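Local atomic coordinates of member of s1p family of ribosomal proteins (Pyrococcus furiosus, PDB entry 5YH1), a protein that binds manganese and is probably an exonuclease acting on nucleic acids, the part described here being its DHH domain. Residues A20-V25 with K40-A45; V25-K30 with A207-P212. All blocks are in the same frame, centred on the assembly; numbering follows the deposited sequence.

Contact 1 of 2, residues A20-V25 with K40-A45; sequences AQPSDV and KIMKAA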
loop_
_atom_site.group_PDB
_atom_site.type_symbol
_atom_site.label_atom_id
_atom_site.label_comp_id
_atom_site.label_asym_id
_atom_site.label_seq_id
_atom_site.Cartn_x
_atom_site.Cartn_y
_atom_site.Cartn_z
ATOM N N ALA A 20 9.907 18.787 35.200
ATOM C CA ALA A 20 10.404 17.864 34.180
ATOM C C ALA A 20 11.723 17.205 34.566
ATOM O O ALA A 20 12.037 16.134 34.058
ATOM C CB ALA A 20 10.561 18.579 32.847
ATOM N N GLN A 21 12.502 17.850 35.436
ATOM C CA GLN A 21 13.778 17.293 35.888
ATOM C C GLN A 21 13.553 15.878 36.372
ATOM O O GLN A 21 12.724 15.664 37.241
ATOM C CB GLN A 21 14.363 18.101 37.051
ATOM C CG GLN A 21 14.939 19.447 36.661
ATOM C CD GLN A 21 16.126 19.332 35.731
ATOM O OE1 GLN A 21 16.864 18.346 35.760
ATOM N NE2 GLN A 21 16.316 20.341 34.896
ATOM N N PRO A 22 14.271 14.908 35.800
ATOM C CA PRO A 22 14.147 13.542 36.309
ATOM C C PRO A 22 14.986 13.315 37.574
ATOM O O PRO A 22 16.004 13.979 37.764
ATOM C CB PRO A 22 14.698 12.702 35.160
ATOM C CG PRO A 22 15.727 13.584 34.538
ATOM C CD PRO A 22 15.226 14.998 34.682
ATOM N N SER A 23 14.551 12.380 38.415
ATOM C CA SER A 23 15.360 11.909 39.533
ATOM C C SER A 23 16.520 11.078 39.013
ATOM O O SER A 23 16.428 10.450 37.957
ATOM C CB SER A 23 14.536 11.024 40.460
ATOM O OG SER A 23 13.354 11.675 40.847
ATOM N N ASP A 24 17.607 11.058 39.771
ATOM C CA ASP A 24 18.715 10.175 39.462
ATOM C C ASP A 24 18.395 8.798 40.030
ATOM O O ASP A 24 18.684 8.525 41.186
ATOM C CB ASP A 24 20.019 10.719 40.042
ATOM C CG ASP A 24 21.212 9.881 39.657
ATOM O OD1 ASP A 24 21.020 8.742 39.161
ATOM O OD2 ASP A 24 22.345 10.357 39.848
ATOM N N VAL A 25 17.787 7.942 39.208
ATOM C CA VAL A 25 17.398 6.589 39.626
ATOM C C VAL A 25 18.458 5.527 39.317
ATOM O O VAL A 25 18.200 4.335 39.444
ATOM C CB VAL A 25 16.060 6.163 38.977
ATOM C CG1 VAL A 25 14.937 7.054 39.470
ATOM C CG2 VAL A 25 16.143 6.199 37.455
ATOM N N LYS A 40 23.230 12.635 29.089
ATOM C CA LYS A 40 22.363 12.626 27.906
ATOM C C LYS A 40 21.096 11.809 28.127
ATOM O O LYS A 40 20.029 12.175 27.654
ATOM C CB LYS A 40 23.130 12.134 26.690
ATOM C CG LYS A 40 24.390 12.950 26.456
ATOM C CD LYS A 40 24.788 13.015 24.995
ATOM C CE LYS A 40 26.267 12.715 24.792
ATOM N NZ LYS A 40 26.622 12.770 23.343
ATOM N N ILE A 41 21.209 10.719 28.873
ATOM C CA ILE A 41 20.038 9.953 29.278
ATOM C C ILE A 41 19.057 10.820 30.076
ATOM O O ILE A 41 17.842 10.782 29.831
ATOM C CB ILE A 41 20.442 8.699 30.083
ATOM C CG1 ILE A 41 20.968 7.632 29.113
ATOM C CG2 ILE A 41 19.264 8.159 30.875
ATOM C CD1 ILE A 41 21.577 6.412 29.777
HETATM N N MSE A 42 19.590 11.598 31.011
HETATM C CA MSE A 42 18.768 12.473 31.854
HETATM C C MSE A 42 18.198 13.623 31.051
HETATM O O MSE A 42 17.073 14.034 31.285
HETATM C CB MSE A 42 19.555 12.984 33.066
HETATM C CG MSE A 42 19.729 11.843 34.069
HETATM SE SE MSE A 42 20.642 12.407 35.737
HETATM C CE MSE A 42 19.079 13.117 36.703
ATOM N N LYS A 43 18.958 14.142 30.103
ATOM C CA LYS A 43 18.450 15.168 29.191
ATOM C C LYS A 43 17.302 14.636 28.319
ATOM O O LYS A 43 16.283 15.305 28.161
ATOM C CB LYS A 43 19.572 15.692 28.303
ATOM C CG LYS A 43 19.156 16.853 27.403
ATOM C CD LYS A 43 20.361 17.391 26.655
ATOM C CE LYS A 43 20.005 18.540 25.725
ATOM N NZ LYS A 43 21.185 18.860 24.879
ATOM N N ALA A 44 17.467 13.433 27.768
ATOM C CA ALA A 44 16.408 12.803 26.971
ATOM C C ALA A 44 15.122 12.689 27.777
ATOM O O ALA A 44 14.039 13.040 27.299
ATOM C CB ALA A 44 16.850 11.427 26.479
ATOM N N ALA A 45 15.251 12.213 29.009
ATOM C CA ALA A 45 14.100 12.036 29.884
ATOM C C ALA A 45 13.481 13.375 30.268
ATOM O O ALA A 45 12.267 13.493 30.357
ATOM C CB ALA A 45 14.486 11.248 31.127
#
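Pro-22 and Met-42 mark the closest backbone approach, their CA atoms 6.5 Å apart, where the irregular chain 20-25, following helix 2-20, crosses a turn of helix 32-53. No hydrogen bond joins the segments; the contact is van der Waals packing of apolar side chains on each other and on backbone.

Met-42, present as selenomethionine, contributes the larger share of the buried surface. Its CG lies anti to the carbonyl carbon (chi1 -73°) and chi2 is extended, but a bend at chi3 (84°) turns the methyl end toward the carbonyl of Pro-22. There CE lies 3.4 Å from Pro-22 O and also reaches the peptide between Ser-23 and Asp-24, a fit that suits a long, unbranched side chain. The Pro-22 ring leans over the helix, with CG 4.0 Å from Met-42 CE and 3.5 Å from Met-42 O. One turn on, the small Ala-45 lets the loop come close, its CB 4.3 Å from Pro-22 CB.

Asp-24 brings only its CB to Met-42 CE, while its carboxylate forms a salt bridge with Lys-38. Proline has no N-H, and the apolar atoms meeting here offer no donor to the carbonyls they touch: shape, not directional bonding, sets the approach.

Contact 2 of 2, residues V25-K30 with A207-P212; sequences VGFLVK and ARYINP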
loop_
_atom_site.group_PDB
_atom_site.type_symbol
_atom_site.label_atom_id
_atom_site.label_comp_id
_atom_site.label_asym_id
_atom_site.label_seq_id
_atom_site.Cartn_x
_atom_site.Cartn_y
_atom_site.Cartn_z
ATOM N N VAL A 25 17.787 7.942 39.208
ATOM C CA VAL A 25 17.398 6.589 39.626
ATOM C C VAL A 25 18.458 5.527 39.317
ATOM O O VAL A 25 18.200 4.335 39.444
ATOM C CB VAL A 25 16.060 6.163 38.977
ATOM C CG1 VAL A 25 14.937 7.054 39.470
ATOM C CG2 VAL A 25 16.143 6.199 37.455
ATOM N N GLY A 26 19.643 5.949 38.907
ATOM C CA GLY A 26 20.699 5.007 38.574
ATOM C C GLY A 26 20.323 4.133 37.388
ATOM O O GLY A 26 19.581 4.569 36.496
ATOM N N PHE A 27 20.851 2.904 37.387
ATOM C CA PHE A 27 20.636 1.935 36.316
ATOM C C PHE A 27 20.335 0.544 36.866
ATOM O O PHE A 27 20.568 0.273 38.039
ATOM C CB PHE A 27 21.864 1.877 35.426
ATOM C CG PHE A 27 22.210 3.188 34.798
ATOM C CD1 PHE A 27 21.353 3.773 33.880
ATOM C CD2 PHE A 27 23.389 3.840 35.126
ATOM C CE1 PHE A 27 21.667 4.986 33.287
ATOM C CE2 PHE A 27 23.707 5.050 34.548
ATOM C CZ PHE A 27 22.845 5.628 33.622
ATOM N N LEU A 28 19.818 -0.335 36.010
ATOM C CA LEU A 28 19.441 -1.695 36.413
ATOM C C LEU A 28 20.636 -2.634 36.522
ATOM O O LEU A 28 20.532 -3.699 37.122
ATOM C CB LEU A 28 18.440 -2.284 35.421
ATOM C CG LEU A 28 17.057 -1.650 35.423
ATOM C CD1 LEU A 28 16.277 -2.093 34.189
ATOM C CD2 LEU A 28 16.307 -2.014 36.693
ATOM N N VAL A 29 21.753 -2.227 35.929
ATOM C CA VAL A 29 22.961 -3.032 35.838
ATOM C C VAL A 29 24.167 -2.126 36.069
ATOM O O VAL A 29 24.031 -0.901 35.998
ATOM C CB VAL A 29 23.100 -3.654 34.434
ATOM C CG1 VAL A 29 21.895 -4.528 34.112
ATOM C CG2 VAL A 29 23.264 -2.572 33.372
ATOM N N LYS A 30 25.338 -2.725 36.308
ATOM C CA LYS A 30 26.601 -1.983 36.379
ATOM C C LYS A 30 27.161 -1.806 34.981
ATOM O O LYS A 30 27.230 -2.766 34.212
ATOM C CB LYS A 30 27.658 -2.711 37.233
ATOM C CG LYS A 30 27.151 -3.293 38.550
ATOM C CD LYS A 30 28.140 -3.063 39.695
ATOM C CE LYS A 30 28.029 -4.123 40.790
ATOM N NZ LYS A 30 28.910 -5.295 40.518
ATOM N N ALA A 207 13.454 5.149 29.940
ATOM C CA ALA A 207 12.078 5.025 30.427
ATOM C C ALA A 207 11.985 5.100 31.953
ATOM O O ALA A 207 11.040 5.670 32.492
ATOM C CB ALA A 207 11.443 3.736 29.928
ATOM N N ARG A 208 12.958 4.513 32.642
ATOM C CA ARG A 208 13.000 4.559 34.106
ATOM C C ARG A 208 13.185 5.995 34.615
ATOM O O ARG A 208 12.586 6.376 35.621
ATOM C CB ARG A 208 14.108 3.644 34.652
ATOM C CG ARG A 208 13.836 2.157 34.453
ATOM C CD ARG A 208 15.005 1.279 34.889
ATOM N NE ARG A 208 15.391 1.582 36.269
ATOM C CZ ARG A 208 16.414 2.360 36.634
ATOM N NH1 ARG A 208 17.237 2.902 35.746
ATOM N NH2 ARG A 208 16.620 2.587 37.917
ATOM N N TYR A 209 13.997 6.790 33.921
ATOM C CA TYR A 209 14.133 8.207 34.256
ATOM C C TYR A 209 12.871 9.010 33.930
ATOM O O TYR A 209 12.521 9.940 34.655
ATOM C CB TYR A 209 15.347 8.823 33.569
ATOM C CG TYR A 209 16.656 8.423 34.208
ATOM C CD1 TYR A 209 17.229 7.189 33.941
ATOM C CD2 TYR A 209 17.323 9.273 35.087
ATOM C CE1 TYR A 209 18.429 6.810 34.507
ATOM C CE2 TYR A 209 18.527 8.899 35.662
ATOM C CZ TYR A 209 19.070 7.658 35.373
ATOM O OH TYR A 209 20.262 7.257 35.934
ATOM N N ILE A 210 12.181 8.651 32.848
ATOM C CA ILE A 210 10.931 9.317 32.506
ATOM C C ILE A 210 9.894 9.054 33.583
ATOM O O ILE A 210 9.219 9.979 34.025
ATOM C CB ILE A 210 10.386 8.865 31.129
ATOM C CG1 ILE A 210 11.280 9.400 30.013
ATOM C CG2 ILE A 210 8.958 9.354 30.922
ATOM C CD1 ILE A 210 11.121 8.675 28.698
ATOM N N ASN A 211 9.762 7.793 33.991
ATOM C CA ASN A 211 8.724 7.396 34.936
ATOM C C ASN A 211 9.181 6.229 35.822
ATOM O O ASN A 211 8.928 5.067 35.507
ATOM C CB ASN A 211 7.437 7.034 34.180
ATOM C CG ASN A 211 6.262 6.799 35.104
ATOM O OD1 ASN A 211 6.393 6.868 36.322
ATOM N ND2 ASN A 211 5.108 6.519 34.529
ATOM N N PRO A 212 9.844 6.537 36.951
ATOM C CA PRO A 212 10.362 5.465 37.814
ATOM C C PRO A 212 9.336 4.412 38.252
ATOM O O PRO A 212 9.719 3.289 38.528
ATOM C CB PRO A 212 10.934 6.232 39.016
ATOM C CG PRO A 212 11.324 7.557 38.454
ATOM C CD PRO A 212 10.266 7.870 37.423
#
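Arg-208 and Tyr-209, at the C-terminal end of helix 199-210 in the alpha/beta DHH-family N-terminal domain, hold the carbonyls of Val-25 and Gly-26 in the loop before helix 32-53. Arginine suits this place because a planar guanidinium can bring two N-H groups, side by side, to consecutive carbonyl oxygens. NH1 donates to Gly-26 O at 3.0 Å in an almost straight bond (174°), and NH2 to Val-25 O at 2.8 Å, more bent at 151°. Both nitrogens stand above the planes of the carbonyls they serve. Gly-26 O takes a second, weak bond from Tyr-209 OH at 2.8 Å.

Several neighbouring polar groups have partners outside the two segments or close by in sequence. Glu-205 forms a salt bridge with Arg-208 NH1 and accepts from Leu-28 N, while Glu-215 pairs with NE; two carboxylates should favour the charged arginine. Gly-26 N donates to Asp-24 OD1. The positive phi of Gly-26 (64°) is easy for glycine.

Apolar groups pack around these bonds. Besides its hydroxyl, the tyrosine supplies a ring face: Val-25 CG2 sits almost centrally over it, 3.7 Å from the Tyr-209 centroid in a CH-pi contact, and also covers one guanidinium face. The branched Leu-28 lies against the arginine's aliphatic part, CG 3.6 Å from Arg-208 CD. The Phe-27 ring meets Tyr-209 obliquely, and Tyr-209 OH lies over its face, 3.8 Å from Phe-27 CE1. Beyond the helix end, the other valine methyl, Val-25 CG1, rests 3.8 Å from Pro-212 CG.

Overall arrangement
Contacts 1 and 2 fix successive parts of the connection between helices 2-20 and 32-53, sharing Val-25, and their centres lie about 9 Å apart. Contact 1 is a surface contact, local in sequence and without hydrogen bonds across it; contact 2 is partly buried, joins residues far apart in the chain, and depends on backbone carbonyls satisfied by side-chain donors. Tyr-209 ties them together: beyond its role in contact 2 it packs on Ala-45 and Met-42 of helix 32-53 and on Pro-22 and Ser-23 of the loop. The connection thus packs on helix 32-53 and on the C-terminal end of helix 199-210, away from the manganese site.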